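PDB 4P1L: solute-binding protein Csal_2479 from Chromohalobacter salexigens, which binds D-glucuronate and is probably the periplasmic component of a TRAP system that carries solute into the cytoplasm. Local coordinates for residues V161-N170 with G182-V193. Sequence-based numbering, arbitrary orientation.
Sequences VEGLKVRVMN and GGNATPMAYGEV. With BDP (beta-D-glucopyranuronic acid), chain C.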
loop_
_atom_site.group_PDB
_atom_site.type_symbol
_atom_site.label_atom_id
_atom_site.label_comp_id
_atom_site.label_asym_id
_atom_site.label_seq_id
_atom_site.Cartn_x
_atom_site.Cartn_y
_atom_site.Cartn_z
ATOM N N VAL A 161 16.012 14.789 8.242
ATOM C CA VAL A 161 16.155 13.552 7.488
ATOM C C VAL A 161 17.618 13.391 6.987
ATOM O O VAL A 161 18.020 12.287 6.625
ATOM C CB VAL A 161 15.124 13.468 6.333
ATOM C CG1 VAL A 161 15.189 12.118 5.640
ATOM C CG2 VAL A 161 13.707 13.666 6.892
ATOM N N GLU A 162 18.401 14.472 7.003
ATOM C CA GLU A 162 19.799 14.417 6.536
ATOM C C GLU A 162 20.566 13.373 7.336
ATOM O O GLU A 162 20.411 13.297 8.548
ATOM C CB GLU A 162 20.485 15.797 6.619
ATOM C CG GLU A 162 19.896 16.786 5.618
ATOM C CD GLU A 162 20.277 18.231 5.869
ATOM O OE1 GLU A 162 21.091 18.509 6.777
ATOM O OE2 GLU A 162 19.733 19.092 5.150
ATOM N N GLY A 163 21.363 12.560 6.647
ATOM C CA GLY A 163 22.146 11.523 7.288
ATOM C C GLY A 163 21.449 10.194 7.536
ATOM O O GLY A 163 22.119 9.208 7.838
ATOM N N LEU A 164 20.120 10.141 7.416
ATOM C CA LEU A 164 19.409 8.886 7.594
ATOM C C LEU A 164 19.385 8.089 6.299
ATOM O O LEU A 164 19.078 8.616 5.235
ATOM C CB LEU A 164 17.979 9.116 8.095
ATOM C CG LEU A 164 17.802 9.868 9.421
ATOM C CD1 LEU A 164 16.315 10.022 9.742
ATOM C CD2 LEU A 164 18.498 9.164 10.547
ATOM N N LYS A 165 19.716 6.811 6.413
ATOM C CA LYS A 165 19.549 5.865 5.336
ATOM C C LYS A 165 18.223 5.152 5.585
ATOM O O LYS A 165 18.083 4.385 6.564
ATOM C CB LYS A 165 20.706 4.876 5.322
ATOM C CG LYS A 165 20.676 3.874 4.171
ATOM C CD LYS A 165 22.076 3.314 3.943
ATOM C CE LYS A 165 22.134 2.384 2.746
ATOM N NZ LYS A 165 21.649 1.029 3.119
ATOM N N VAL A 166 17.264 5.415 4.701
ATOM C CA VAL A 166 15.891 4.961 4.871
ATOM C C VAL A 166 15.503 3.954 3.795
ATOM O O VAL A 166 15.644 4.209 2.579
ATOM C CB VAL A 166 14.889 6.140 4.811
ATOM C CG1 VAL A 166 13.468 5.677 5.207
ATOM C CG2 VAL A 166 15.344 7.324 5.685
ATOM N N ARG A 167 15.033 2.798 4.246
ATOM C CA ARG A 167 14.482 1.799 3.343
ATOM C C ARG A 167 13.169 2.289 2.760
ATOM O O ARG A 167 12.354 2.897 3.457
ATOM C CB ARG A 167 14.234 0.474 4.063
ATOM C CG ARG A 167 13.603 -0.572 3.201
ATOM C CD ARG A 167 12.083 -0.577 3.319
ATOM N NE ARG A 167 11.452 -1.601 2.484
ATOM C CZ ARG A 167 10.145 -1.820 2.449
ATOM N NH1 ARG A 167 9.317 -1.068 3.187
ATOM N NH2 ARG A 167 9.652 -2.764 1.661
ATOM N N VAL A 168 12.991 2.019 1.473
ATOM C CA VAL A 168 11.736 2.262 0.778
ATOM C C VAL A 168 11.364 1.027 -0.022
ATOM O O VAL A 168 12.173 0.107 -0.189
ATOM C CB VAL A 168 11.823 3.492 -0.158
ATOM C CG1 VAL A 168 11.975 4.751 0.644
ATOM C CG2 VAL A 168 12.946 3.343 -1.178
HETATM N N MSE A 169 10.122 0.989 -0.490
HETATM C CA MSE A 169 9.687 -0.042 -1.407
HETATM C C MSE A 169 10.338 0.241 -2.763
HETATM O O MSE A 169 10.944 1.308 -2.960
HETATM C CB MSE A 169 8.162 -0.018 -1.523
HETATM C CG MSE A 169 7.466 -0.428 -0.238
HETATM SE SE MSE A 169 5.529 -0.652 -0.429
HETATM C CE MSE A 169 5.072 1.203 -0.720
ATOM N N ASN A 170 10.190 -0.689 -3.696
ATOM C CA ASN A 170 10.903 -0.570 -4.974
ATOM C C ASN A 170 10.099 0.210 -6.001
ATOM O O ASN A 170 9.475 -0.359 -6.895
ATOM C CB ASN A 170 11.345 -1.937 -5.537
ATOM C CG ASN A 170 12.417 -1.795 -6.635
ATOM O OD1 ASN A 170 13.176 -0.809 -6.664
ATOM N ND2 ASN A 170 12.468 -2.770 -7.551
ATOM N N GLY A 182 15.967 15.142 2.081
ATOM C CA GLY A 182 17.328 15.362 2.564
ATOM C C GLY A 182 18.155 14.127 2.938
ATOM O O GLY A 182 19.362 14.218 3.241
ATOM N N GLY A 183 17.535 12.960 2.938
ATOM C CA GLY A 183 18.233 11.754 3.345
ATOM C C GLY A 183 18.726 10.938 2.166
ATOM O O GLY A 183 18.916 11.458 1.066
ATOM N N ASN A 184 18.973 9.656 2.394
ATOM C CA ASN A 184 19.289 8.776 1.283
ATOM C C ASN A 184 18.478 7.507 1.469
ATOM O O ASN A 184 18.061 7.185 2.580
ATOM C CB ASN A 184 20.799 8.531 1.156
ATOM C CG ASN A 184 21.369 7.720 2.288
ATOM O OD1 ASN A 184 21.453 6.490 2.212
ATOM N ND2 ASN A 184 21.802 8.400 3.335
ATOM N N ALA A 185 18.193 6.830 0.371
ATOM C CA ALA A 185 17.217 5.761 0.389
ATOM C C ALA A 185 17.779 4.461 -0.175
ATOM O O ALA A 185 18.759 4.446 -0.925
ATOM C CB ALA A 185 15.986 6.175 -0.408
ATOM N N THR A 186 17.136 3.355 0.162
ATOM C CA THR A 186 17.535 2.093 -0.404
ATOM C C THR A 186 16.315 1.184 -0.497
ATOM O O THR A 186 15.609 0.984 0.486
ATOM C CB THR A 186 18.656 1.435 0.420
ATOM O OG1 THR A 186 19.047 0.200 -0.204
ATOM C CG2 THR A 186 18.201 1.153 1.805
ATOM N N PRO A 187 16.042 0.674 -1.700
ATOM C CA PRO A 187 14.893 -0.199 -1.941
ATOM C C PRO A 187 15.175 -1.574 -1.379
ATOM O O PRO A 187 16.293 -2.070 -1.528
ATOM C CB PRO A 187 14.792 -0.209 -3.479
ATOM C CG PRO A 187 16.182 0.015 -3.939
ATOM C CD PRO A 187 16.796 0.949 -2.943
HETATM N N MSE A 188 14.182 -2.190 -0.744
HETATM C CA MSE A 188 14.386 -3.485 -0.091
HETATM C C MSE A 188 13.048 -4.195 0.146
HETATM O O MSE A 188 12.045 -3.545 0.450
HETATM C CB MSE A 188 15.098 -3.244 1.243
HETATM C CG MSE A 188 15.476 -4.464 1.996
HETATM SE SE MSE A 188 16.272 -3.977 3.754
HETATM C CE MSE A 188 17.518 -2.647 3.177
ATOM N N ALA A 189 13.051 -5.516 0.006
ATOM C CA ALA A 189 11.902 -6.371 0.359
ATOM C C ALA A 189 11.471 -6.135 1.792
ATOM O O ALA A 189 12.291 -6.049 2.687
ATOM C CB ALA A 189 12.230 -7.836 0.156
ATOM N N TYR A 190 10.167 -6.025 1.993
ATOM C CA TYR A 190 9.572 -5.782 3.315
ATOM C C TYR A 190 10.115 -6.742 4.395
ATOM O O TYR A 190 10.436 -6.312 5.515
ATOM C CB TYR A 190 8.050 -5.904 3.166
ATOM C CG TYR A 190 7.205 -5.600 4.378
ATOM C CD1 TYR A 190 7.396 -4.441 5.128
ATOM C CD2 TYR A 190 6.177 -6.463 4.758
ATOM C CE1 TYR A 190 6.612 -4.177 6.231
ATOM C CE2 TYR A 190 5.386 -6.195 5.851
ATOM C CZ TYR A 190 5.610 -5.048 6.584
ATOM O OH TYR A 190 4.829 -4.763 7.677
ATOM N N GLY A 191 10.201 -8.039 4.056
ATOM C CA GLY A 191 10.605 -9.077 4.985
ATOM C C GLY A 191 12.012 -8.935 5.527
ATOM O O GLY A 191 12.339 -9.477 6.580
ATOM N N GLU A 192 12.838 -8.177 4.820
ATOM C CA GLU A 192 14.231 -8.013 5.199
ATOM C C GLU A 192 14.495 -6.798 6.081
ATOM O O GLU A 192 15.616 -6.606 6.587
ATOM C CB GLU A 192 15.076 -7.917 3.940
ATOM C CG GLU A 192 15.151 -9.216 3.183
ATOM C CD GLU A 192 15.863 -9.081 1.865
ATOM O OE1 GLU A 192 16.545 -8.049 1.660
ATOM O OE2 GLU A 192 15.741 -10.018 1.042
ATOM N N VAL A 193 13.470 -5.982 6.279
ATOM C CA VAL A 193 13.692 -4.668 6.891
ATOM C C VAL A 193 14.070 -4.795 8.358
ATOM O O VAL A 193 14.953 -4.075 8.832
ATOM C CB VAL A 193 12.481 -3.747 6.733
ATOM C CG1 VAL A 193 12.676 -2.430 7.506
ATOM C CG2 VAL A 193 12.237 -3.473 5.270
HETATM C C1 BDP C . 2.636 -2.157 3.813
HETATM C C2 BDP C . 1.845 -2.730 2.646
HETATM C C3 BDP C . 2.514 -3.960 2.162
HETATM C C4 BDP C . 3.900 -3.584 1.742
HETATM C C5 BDP C . 4.681 -2.950 2.923
HETATM C C6 BDP C . 6.091 -2.508 2.534
HETATM O O2 BDP C . 0.558 -3.042 3.152
HETATM O O3 BDP C . 1.764 -4.391 0.909
HETATM O O4 BDP C . 4.607 -4.741 1.262
HETATM O O5 BDP C . 3.976 -1.845 3.395
HETATM O O6A BDP C . 6.542 -1.468 3.116
HETATM O O1 BDP C . 2.046 -0.980 4.242
HETATM O O6B BDP C . 6.764 -3.204 1.746
HETATM O O HOH W 1 23.416 7.795 5.519
HETATM O O HOH W 2 10.216 -3.407 -2.105
#
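Strands 165-168 and 184-187 run parallel, their axes 35° apart, with K165, V166, R167 and V168 paired to N184, A185, T186 and P187. Five backbone hydrogen bonds join them, from N184 N to L164 O at one end to M188 N to V168 O at the other. The side chain of R167 extends the contact past the paired residues. Its chain bends at chi2 (-93°), and the guanidinium meets M188 O side-on, with R167 NE at 2.9 Å and R167 NH2 at 2.8 Å. The acceptor lies in the guanidinium plane. The same group meets the D-glucuronate carboxylate with two nearly straight bonds, R167 NH1 to O6A at 2.8 Å and R167 NH2 to O6B at 2.9 Å. M188 O is a second-shell partner that, with the carboxylate, restrains the rotation of the guanidinium. V193 CG2 packs over one guanidinium face, 3.4 Å from R167 NE. The Y190 ring lays one face against sugar C5, and SE of M169, a selenomethionine, lies 3.5 Å from C6 of the D-glucuronate. At the far end, the K165 chain passes N184 OD1, with CG 3.4 Å away; its NZ bonds to V201 O. Water links N184 ND2 to G163 O. The strands form a beta-alpha-beta unit with helix 172-181, which packs on V168 and A185 through I178. Strand 146-150 touches V161 and V166 through L148, while A205 of strand 204-207 meets R167 and V193.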